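Long-range contacts in arginyl-trna synthetase (Thermus thermophilus, PDB 1IQ0), which probably joins L-arginine to its cognate tRNA at the expense of ATP, as a monomeric class I aminoacyl-tRNA synthetase: residues A271-M276 with F289-R294; A307-K312 with A366-A371; G247-A252 with Y302-A307. All coordinates share one frame; numbering follows the deposited sequence.

Contact 1. Residues A271-M276 with F289-R294; sequences AGALVM and FFVLLR
Leu274 and Met276 pair with Leu293, Leu292 and Phe290 in an antiparallel beta hairpin, strands 274-277 and 289-291, at the periphery of the catalytic region. Met276 and Phe290 exchange both backbone bonds, with Met276 N 2.8 Å from Phe290 O. Val275 pairs with Val291, but between Val275 and Leu274 the register slips by one: Leu274 O accepts from both Leu292 N, at 2.8 Å, and Leu293 N, at 3.2 Å, the latter on a lone pair in the carbonyl plane. Leu292 and Leu293 both face Leu274, whose CB lies 3.7 Å from Leu293 CB and whose CD2 reaches Leu292 CD1. Met276 CE, carried round by a bend at chi3 (-73°), meets Leu292 CD2 at 4.1 Å. On the other face Val275 sets CG1 at the in-plane edge of the Phe289 ring, 3.6 Å from CD2, though that ring is poorly ordered. Cut back to an alanine, Val275 would lose both methyls, and the ring edge would probably lose the neighbour lying along it. Leu256 of helix 248-256 touches Met276 and Leu292, Leu253 touches Leu293, and strand 262-263 pairs with 274-277. Two residues opposite one, gripping a single carbonyl, make a classic beta bulge within a hairpin.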
loop_
_atom_site.group_PDB
_atom_site.type_symbol
_atom_site.label_atom_id
_atom_site.label_comp_id
_atom_site.label_asym_id
_atom_site.label_seq_id
_atom_site.Cartn_x
_atom_site.Cartn_y
_atom_site.Cartn_z
ATOM N N ALA A 271 21.623 19.934 -29.926
ATOM C CA ALA A 271 22.242 19.400 -31.135
ATOM C C ALA A 271 22.953 18.076 -30.864
ATOM O O ALA A 271 23.753 17.973 -29.934
ATOM C CB ALA A 271 23.229 20.416 -31.707
ATOM N N GLY A 272 22.650 17.069 -31.680
ATOM C CA GLY A 272 23.270 15.766 -31.518
ATOM C C GLY A 272 22.566 14.850 -30.529
ATOM O O GLY A 272 22.752 13.633 -30.565
ATOM N N ALA A 273 21.757 15.429 -29.647
ATOM C CA ALA A 273 21.029 14.654 -28.645
ATOM C C ALA A 273 19.681 14.184 -29.176
ATOM O O ALA A 273 19.093 14.830 -30.041
ATOM C CB ALA A 273 20.823 15.493 -27.385
ATOM N N LEU A 274 19.204 13.044 -28.677
ATOM C CA LEU A 274 17.898 12.533 -29.094
ATOM C C LEU A 274 16.926 13.025 -28.039
ATOM O O LEU A 274 17.087 12.742 -26.853
ATOM C CB LEU A 274 17.872 11.003 -29.146
ATOM C CG LEU A 274 16.507 10.424 -29.537
ATOM C CD1 LEU A 274 16.173 10.855 -30.959
ATOM C CD2 LEU A 274 16.508 8.908 -29.424
ATOM N N VAL A 275 15.917 13.764 -28.470
ATOM C CA VAL A 275 14.960 14.315 -27.534
ATOM C C VAL A 275 13.518 13.956 -27.863
ATOM O O VAL A 275 13.178 13.651 -29.009
ATOM C CB VAL A 275 15.110 15.853 -27.479
ATOM C CG1 VAL A 275 14.815 16.450 -28.842
ATOM C CG2 VAL A 275 14.192 16.431 -26.432
ATOM N N MET A 276 12.678 13.988 -26.835
ATOM C CA MET A 276 11.257 13.696 -26.967
ATOM C C MET A 276 10.482 14.974 -26.647
ATOM O O MET A 276 10.610 15.527 -25.551
ATOM C CB MET A 276 10.837 12.602 -25.981
ATOM C CG MET A 276 9.376 12.193 -26.108
ATOM S SD MET A 276 8.822 11.098 -24.789
ATOM C CE MET A 276 9.648 9.589 -25.244
ATOM N N PHE A 289 11.006 19.320 -23.662
ATOM C CA PHE A 289 11.952 18.362 -24.205
ATOM C C PHE A 289 12.662 17.487 -23.179
ATOM O O PHE A 289 13.479 17.966 -22.394
ATOM C CB PHE A 289 12.993 19.092 -25.057
ATOM C CG PHE A 289 12.433 19.685 -26.317
ATOM C CD1 PHE A 289 11.502 20.713 -26.263
ATOM C CD2 PHE A 289 12.828 19.207 -27.561
ATOM C CE1 PHE A 289 10.971 21.255 -27.433
ATOM C CE2 PHE A 289 12.304 19.740 -28.735
ATOM C CZ PHE A 289 11.375 20.766 -28.672
ATOM N N PHE A 290 12.325 16.199 -23.186
ATOM C CA PHE A 290 12.956 15.223 -22.305
ATOM C C PHE A 290 14.092 14.636 -23.142
ATOM O O PHE A 290 13.879 14.235 -24.291
ATOM C CB PHE A 290 11.985 14.092 -21.943
ATOM C CG PHE A 290 10.939 14.470 -20.932
ATOM C CD1 PHE A 290 11.272 14.626 -19.587
ATOM C CD2 PHE A 290 9.612 14.651 -21.319
ATOM C CE1 PHE A 290 10.298 14.954 -18.640
ATOM C CE2 PHE A 290 8.632 14.979 -20.385
ATOM C CZ PHE A 290 8.976 15.129 -19.039
ATOM N N VAL A 291 15.298 14.593 -22.589
ATOM C CA VAL A 291 16.418 14.036 -23.333
ATOM C C VAL A 291 16.442 12.522 -23.152
ATOM O O VAL A 291 16.363 12.034 -22.030
ATOM C CB VAL A 291 17.762 14.617 -22.852
ATOM C CG1 VAL A 291 18.908 14.011 -23.656
ATOM C CG2 VAL A 291 17.751 16.131 -22.994
ATOM N N LEU A 292 16.524 11.786 -24.261
ATOM C CA LEU A 292 16.576 10.328 -24.214
ATOM C C LEU A 292 18.045 9.919 -24.336
ATOM O O LEU A 292 18.548 9.136 -23.528
ATOM C CB LEU A 292 15.748 9.718 -25.357
ATOM C CG LEU A 292 14.238 10.014 -25.356
ATOM C CD1 LEU A 292 13.578 9.420 -26.591
ATOM C CD2 LEU A 292 13.605 9.434 -24.103
ATOM N N LEU A 293 18.724 10.460 -25.347
ATOM C CA LEU A 293 20.145 10.195 -25.572
ATOM C C LEU A 293 20.906 11.517 -25.596
ATOM O O LEU A 293 20.550 12.424 -26.346
ATOM C CB LEU A 293 20.372 9.477 -26.909
ATOM C CG LEU A 293 19.926 8.019 -27.060
ATOM C CD1 LEU A 293 20.246 7.525 -28.466
ATOM C CD2 LEU A 293 20.632 7.160 -26.030
ATOM N N ARG A 294 21.941 11.638 -24.771
ATOM C CA ARG A 294 22.737 12.863 -24.763
ATOM C C ARG A 294 23.556 12.846 -26.049
ATOM O O ARG A 294 23.691 11.798 -26.681
ATOM C CB ARG A 294 23.659 12.909 -23.539
ATOM C CG ARG A 294 22.920 12.797 -22.207
ATOM C CD ARG A 294 23.818 13.145 -21.031
ATOM N NE ARG A 294 23.178 12.886 -19.739
ATOM C CZ ARG A 294 22.951 11.669 -19.245
ATOM N NH1 ARG A 294 23.313 10.595 -19.934
ATOM N NH2 ARG A 294 22.362 11.521 -18.058
HETATM O O HOH W 1 22.827 10.619 -29.833
#

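Contact 2. Residues A307-K312 with A366-A371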
loop_
_atom_site.group_PDB
_atom_site.type_symbol
_atom_site.label_atom_id
_atom_site.label_comp_id
_atom_site.label_asym_id
_atom_site.label_seq_id
_atom_site.Cartn_x
_atom_site.Cartn_y
_atom_site.Cartn_z
ATOM N N ALA A 307 11.680 2.520 -21.198
ATOM C CA ALA A 307 11.873 1.154 -21.685
ATOM C C ALA A 307 11.232 0.133 -20.743
ATOM O O ALA A 307 10.464 -0.729 -21.169
ATOM C CB ALA A 307 13.373 0.852 -21.827
ATOM N N PHE A 308 11.564 0.245 -19.459
ATOM C CA PHE A 308 11.053 -0.647 -18.426
ATOM C C PHE A 308 9.525 -0.548 -18.321
ATOM O O PHE A 308 8.839 -1.559 -18.201
ATOM C CB PHE A 308 11.723 -0.299 -17.088
ATOM C CG PHE A 308 11.503 -1.322 -16.000
ATOM C CD1 PHE A 308 11.411 -2.676 -16.301
ATOM C CD2 PHE A 308 11.459 -0.929 -14.661
ATOM C CE1 PHE A 308 11.281 -3.626 -15.280
ATOM C CE2 PHE A 308 11.331 -1.869 -13.639
ATOM C CZ PHE A 308 11.243 -3.217 -13.949
ATOM N N GLN A 309 8.997 0.671 -18.362
ATOM C CA GLN A 309 7.549 0.874 -18.303
ATOM C C GLN A 309 6.890 0.159 -19.486
ATOM O O GLN A 309 5.833 -0.445 -19.340
ATOM C CB GLN A 309 7.214 2.365 -18.378
ATOM C CG GLN A 309 5.727 2.695 -18.287
ATOM C CD GLN A 309 5.143 2.394 -16.913
ATOM O OE1 GLN A 309 5.791 2.621 -15.892
ATOM N NE2 GLN A 309 3.910 1.895 -16.885
ATOM N N PHE A 310 7.515 0.245 -20.657
ATOM C CA PHE A 310 6.985 -0.400 -21.853
ATOM C C PHE A 310 6.878 -1.915 -21.677
ATOM O O PHE A 310 5.900 -2.528 -22.107
ATOM C CB PHE A 310 7.864 -0.075 -23.070
ATOM C CG PHE A 310 7.564 1.263 -23.709
ATOM C CD1 PHE A 310 8.174 1.623 -24.911
ATOM C CD2 PHE A 310 6.670 2.157 -23.123
ATOM C CE1 PHE A 310 7.902 2.847 -25.522
ATOM C CE2 PHE A 310 6.391 3.388 -23.729
ATOM C CZ PHE A 310 7.009 3.733 -24.933
ATOM N N TRP A 311 7.882 -2.513 -21.041
ATOM C CA TRP A 311 7.881 -3.951 -20.810
ATOM C C TRP A 311 6.780 -4.318 -19.823
ATOM O O TRP A 311 6.066 -5.293 -20.018
ATOM C CB TRP A 311 9.231 -4.410 -20.254
ATOM C CG TRP A 311 9.210 -5.843 -19.781
ATOM C CD1 TRP A 311 9.321 -6.971 -20.550
ATOM C CD2 TRP A 311 8.999 -6.296 -18.436
ATOM N NE1 TRP A 311 9.189 -8.100 -19.762
ATOM C CE2 TRP A 311 8.990 -7.710 -18.464
ATOM C CE3 TRP A 311 8.811 -5.642 -17.211
ATOM C CZ2 TRP A 311 8.801 -8.481 -17.313
ATOM C CZ3 TRP A 311 8.623 -6.408 -16.063
ATOM C CH2 TRP A 311 8.619 -7.811 -16.122
ATOM N N LYS A 312 6.650 -3.529 -18.762
ATOM C CA LYS A 312 5.631 -3.778 -17.743
ATOM C C LYS A 312 4.237 -3.863 -18.349
ATOM O O LYS A 312 3.421 -4.685 -17.926
ATOM C CB LYS A 312 5.642 -2.667 -16.688
ATOM C CG LYS A 312 6.851 -2.666 -15.756
ATOM C CD LYS A 312 6.694 -1.587 -14.683
ATOM C CE LYS A 312 7.804 -1.643 -13.636
ATOM N NZ LYS A 312 7.638 -0.511 -12.667
ATOM N N ALA A 366 3.729 10.842 -21.187
ATOM C CA ALA A 366 3.922 11.379 -22.529
ATOM C C ALA A 366 4.507 10.331 -23.462
ATOM O O ALA A 366 4.123 10.256 -24.630
ATOM C CB ALA A 366 4.843 12.596 -22.475
ATOM N N ALA A 367 5.436 9.528 -22.943
ATOM C CA ALA A 367 6.069 8.493 -23.745
ATOM C C ALA A 367 5.034 7.464 -24.186
ATOM O O ALA A 367 5.009 7.052 -25.352
ATOM C CB ALA A 367 7.190 7.822 -22.956
ATOM N N LEU A 368 4.181 7.046 -23.258
ATOM C CA LEU A 368 3.146 6.079 -23.597
ATOM C C LEU A 368 2.184 6.663 -24.641
ATOM O O LEU A 368 1.772 5.965 -25.560
ATOM C CB LEU A 368 2.377 5.651 -22.341
ATOM C CG LEU A 368 3.075 4.641 -21.426
ATOM C CD1 LEU A 368 2.391 4.623 -20.070
ATOM C CD2 LEU A 368 3.048 3.254 -22.063
ATOM N N ALA A 369 1.834 7.938 -24.511
ATOM C CA ALA A 369 0.923 8.564 -25.477
ATOM C C ALA A 369 1.572 8.700 -26.861
ATOM O O ALA A 369 0.992 8.297 -27.872
ATOM C CB ALA A 369 0.468 9.941 -24.969
ATOM N N LEU A 370 2.780 9.254 -26.902
ATOM C CA LEU A 370 3.492 9.434 -28.165
ATOM C C LEU A 370 3.739 8.115 -28.890
ATOM O O LEU A 370 3.797 8.071 -30.122
ATOM C CB LEU A 370 4.823 10.144 -27.921
ATOM C CG LEU A 370 4.668 11.592 -27.456
ATOM C CD1 LEU A 370 6.016 12.160 -27.043
ATOM C CD2 LEU A 370 4.052 12.413 -28.584
ATOM N N ALA A 371 3.886 7.042 -28.125
ATOM C CA ALA A 371 4.122 5.732 -28.712
ATOM C C ALA A 371 2.798 5.173 -29.213
ATOM O O ALA A 371 2.754 4.094 -29.792
ATOM C CB ALA A 371 4.733 4.793 -27.672
#
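With CG anti to its carbonyl carbon (chi1 -82°), Phe310 sends its ring out from helix 301-312 to Leu368 and Ala371, while Leu368, turned in the same sense (chi1 -78°), brings its methyls back the other way. This is helix-to-helix packing in the class I synthetase catalytic region, between helix 301-312 and the end of helix 361-370. The local axes stay 10.7 Å apart and cross at -63°, so the Phe310 ring and the Leu368 branch do most of the bridging. The two side chains lie alongside one another, pointing opposite ways, and Leu368 CD2 lies obliquely against the ring, 3.7 Å from CE2. Gln309 adds its aliphatic part, CG resting 4.2 Å from Leu368 CD1; its amide turns elsewhere, NE2 bonding to Thr349 OG1 on strand 348-354. Leu255 of helix 248-256 also touches Phe310, which places the ring where three helices meet. The polar atom at the ring is Ala367 O, in the ring plane at the edge of Phe310 and 3.9 Å from CZ, while Ala371 CB, just past the helical residues, comes in obliquely to 3.7 Å from that same CZ.

Contact 3. Residues G247-A252 with Y302-A307; sequences GLLQKA and YAKDIA
Ala252 and Ala307 meet methyl to methyl where helices 248-256 and 301-312 cross almost at right angles, a close helix-helix crossing in the catalytic region of this class I synthetase. The short axes run 92° to one another and approach to 8.6 Å, a spacing that the small alanines permit. Both methyls point toward the opposite helix, and Ala252 CA and Ala307 CA are 5.0 Å apart. Leu248 likewise directs its CB at Ala307, at 4.1 Å from CB to CB. Leu249 works differently: its bond from the backbone does not aim across, but with CG anti to the backbone N, chi1 180° and chi2 52° carry CD1 across to Ala303, where it settles 4.0 Å from Ala303 CB and brushes the aliphatic start of Lys304. The backbone of Leu249 takes part as well, its CA lying 3.9 Å from Ala307 CB. The charged end of Lys304 goes on to a salt bridge with Glu240. Leu253 and Leu256 continue the apolar seam beyond Ala252, against Ala303 and Ile306. Ala307 CB comes to rest 3.6 Å from both Leu248 O and Ala252 CB.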
loop_
_atom_site.group_PDB
_atom_site.type_symbol
_atom_site.label_atom_id
_atom_site.label_comp_id
_atom_site.label_asym_id
_atom_site.label_seq_id
_atom_site.Cartn_x
_atom_site.Cartn_y
_atom_site.Cartn_z
ATOM N N GLY A 247 17.740 -6.099 -24.106
ATOM C CA GLY A 247 17.756 -5.007 -25.069
ATOM C C GLY A 247 16.530 -4.100 -25.021
ATOM O O GLY A 247 16.159 -3.521 -26.042
ATOM N N LEU A 248 15.905 -3.954 -23.851
ATOM C CA LEU A 248 14.713 -3.116 -23.745
ATOM C C LEU A 248 14.987 -1.665 -24.127
ATOM O O LEU A 248 14.154 -1.015 -24.757
ATOM C CB LEU A 248 14.120 -3.175 -22.326
ATOM C CG LEU A 248 13.626 -4.536 -21.817
ATOM C CD1 LEU A 248 12.947 -4.379 -20.446
ATOM C CD2 LEU A 248 12.649 -5.121 -22.819
ATOM N N LEU A 249 16.159 -1.160 -23.754
ATOM C CA LEU A 249 16.520 0.218 -24.061
ATOM C C LEU A 249 16.478 0.520 -25.556
ATOM O O LEU A 249 15.754 1.413 -25.995
ATOM C CB LEU A 249 17.913 0.530 -23.520
ATOM C CG LEU A 249 18.436 1.946 -23.778
ATOM C CD1 LEU A 249 17.417 3.005 -23.321
ATOM C CD2 LEU A 249 19.740 2.102 -23.032
ATOM N N GLN A 250 17.265 -0.220 -26.333
ATOM C CA GLN A 250 17.312 -0.026 -27.782
ATOM C C GLN A 250 15.945 -0.195 -28.433
ATOM O O GLN A 250 15.595 0.556 -29.337
ATOM C CB GLN A 250 18.307 -0.997 -28.427
ATOM C CG GLN A 250 19.760 -0.712 -28.079
ATOM C CD GLN A 250 20.183 0.715 -28.424
ATOM O OE1 GLN A 250 20.075 1.149 -29.574
ATOM N NE2 GLN A 250 20.671 1.447 -27.424
ATOM N N LYS A 251 15.184 -1.187 -27.981
ATOM C CA LYS A 251 13.855 -1.435 -28.521
ATOM C C LYS A 251 12.935 -0.253 -28.248
ATOM O O LYS A 251 12.160 0.147 -29.119
ATOM C CB LYS A 251 13.253 -2.710 -27.914
ATOM C CG LYS A 251 13.991 -3.986 -28.311
ATOM C CD LYS A 251 13.468 -5.224 -27.569
ATOM C CE LYS A 251 14.361 -6.443 -27.865
ATOM N NZ LYS A 251 13.932 -7.677 -27.136
ATOM N N ALA A 252 13.022 0.306 -27.040
ATOM C CA ALA A 252 12.184 1.444 -26.677
ATOM C C ALA A 252 12.594 2.635 -27.523
ATOM O O ALA A 252 11.745 3.340 -28.068
ATOM C CB ALA A 252 12.338 1.781 -25.181
ATOM N N TYR A 302 15.734 8.686 -17.957
ATOM C CA TYR A 302 14.380 8.837 -18.476
ATOM C C TYR A 302 14.107 7.811 -19.576
ATOM O O TYR A 302 13.047 7.200 -19.607
ATOM C CB TYR A 302 14.180 10.258 -19.012
ATOM C CG TYR A 302 14.087 11.313 -17.923
ATOM C CD1 TYR A 302 14.007 12.672 -18.240
ATOM C CD2 TYR A 302 14.044 10.948 -16.573
ATOM C CE1 TYR A 302 13.882 13.639 -17.240
ATOM C CE2 TYR A 302 13.921 11.903 -15.570
ATOM C CZ TYR A 302 13.839 13.243 -15.908
ATOM O OH TYR A 302 13.699 14.176 -14.907
ATOM N N ALA A 303 15.069 7.619 -20.473
ATOM C CA ALA A 303 14.908 6.653 -21.550
ATOM C C ALA A 303 14.792 5.249 -20.949
ATOM O O ALA A 303 13.956 4.450 -21.372
ATOM C CB ALA A 303 16.098 6.726 -22.513
ATOM N N LYS A 304 15.625 4.953 -19.955
ATOM C CA LYS A 304 15.587 3.643 -19.314
ATOM C C LYS A 304 14.279 3.415 -18.554
ATOM O O LYS A 304 13.765 2.294 -18.537
ATOM C CB LYS A 304 16.790 3.457 -18.376
ATOM C CG LYS A 304 18.132 3.418 -19.113
ATOM C CD LYS A 304 19.260 2.838 -18.257
ATOM C CE LYS A 304 18.981 1.387 -17.862
ATOM N NZ LYS A 304 18.743 0.472 -19.034
ATOM N N ASP A 305 13.738 4.465 -17.928
ATOM C CA ASP A 305 12.470 4.322 -17.206
ATOM C C ASP A 305 11.363 4.020 -18.209
ATOM O O ASP A 305 10.478 3.204 -17.949
ATOM C CB ASP A 305 12.117 5.594 -16.425
ATOM C CG ASP A 305 13.008 5.803 -15.206
ATOM O OD1 ASP A 305 13.533 4.802 -14.672
ATOM O OD2 ASP A 305 13.171 6.963 -14.773
ATOM N N ILE A 306 11.416 4.682 -19.362
ATOM C CA ILE A 306 10.421 4.453 -20.403
ATOM C C ILE A 306 10.475 3.007 -20.909
ATOM O O ILE A 306 9.442 2.348 -21.025
ATOM C CB ILE A 306 10.622 5.427 -21.589
ATOM C CG1 ILE A 306 10.279 6.848 -21.143
ATOM C CG2 ILE A 306 9.725 5.027 -22.770
ATOM C CD1 ILE A 306 10.712 7.923 -22.136
ATOM N N ALA A 307 11.680 2.520 -21.198
ATOM C CA ALA A 307 11.873 1.154 -21.685
ATOM C C ALA A 307 11.232 0.133 -20.743
ATOM O O ALA A 307 10.464 -0.729 -21.169
ATOM C CB ALA A 307 13.373 0.852 -21.827
#

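How the contacts relate
Contacts 2 and 3 are buried and lie on the same helix, 301-312: its earlier turns mainly cross helix 248-256 and its later ones mainly face helix 361-370. Ala307 belongs to both ranges but does its work in contact 3. Contact 1 is farther out and only partly buried, and it depends on backbone hydrogen bonds, whereas the helix contacts rely on apolar side chains. Among those, contact 3 brings small residues close together, and contact 2 spans a wider gap with a ring. The hairpin nevertheless joins the same core: Met276 packs on Ala367 and Leu370 of contact 2, and Leu292 sets its carbonyl O against Ala303 and its CD2 against Ile306 of contact 3.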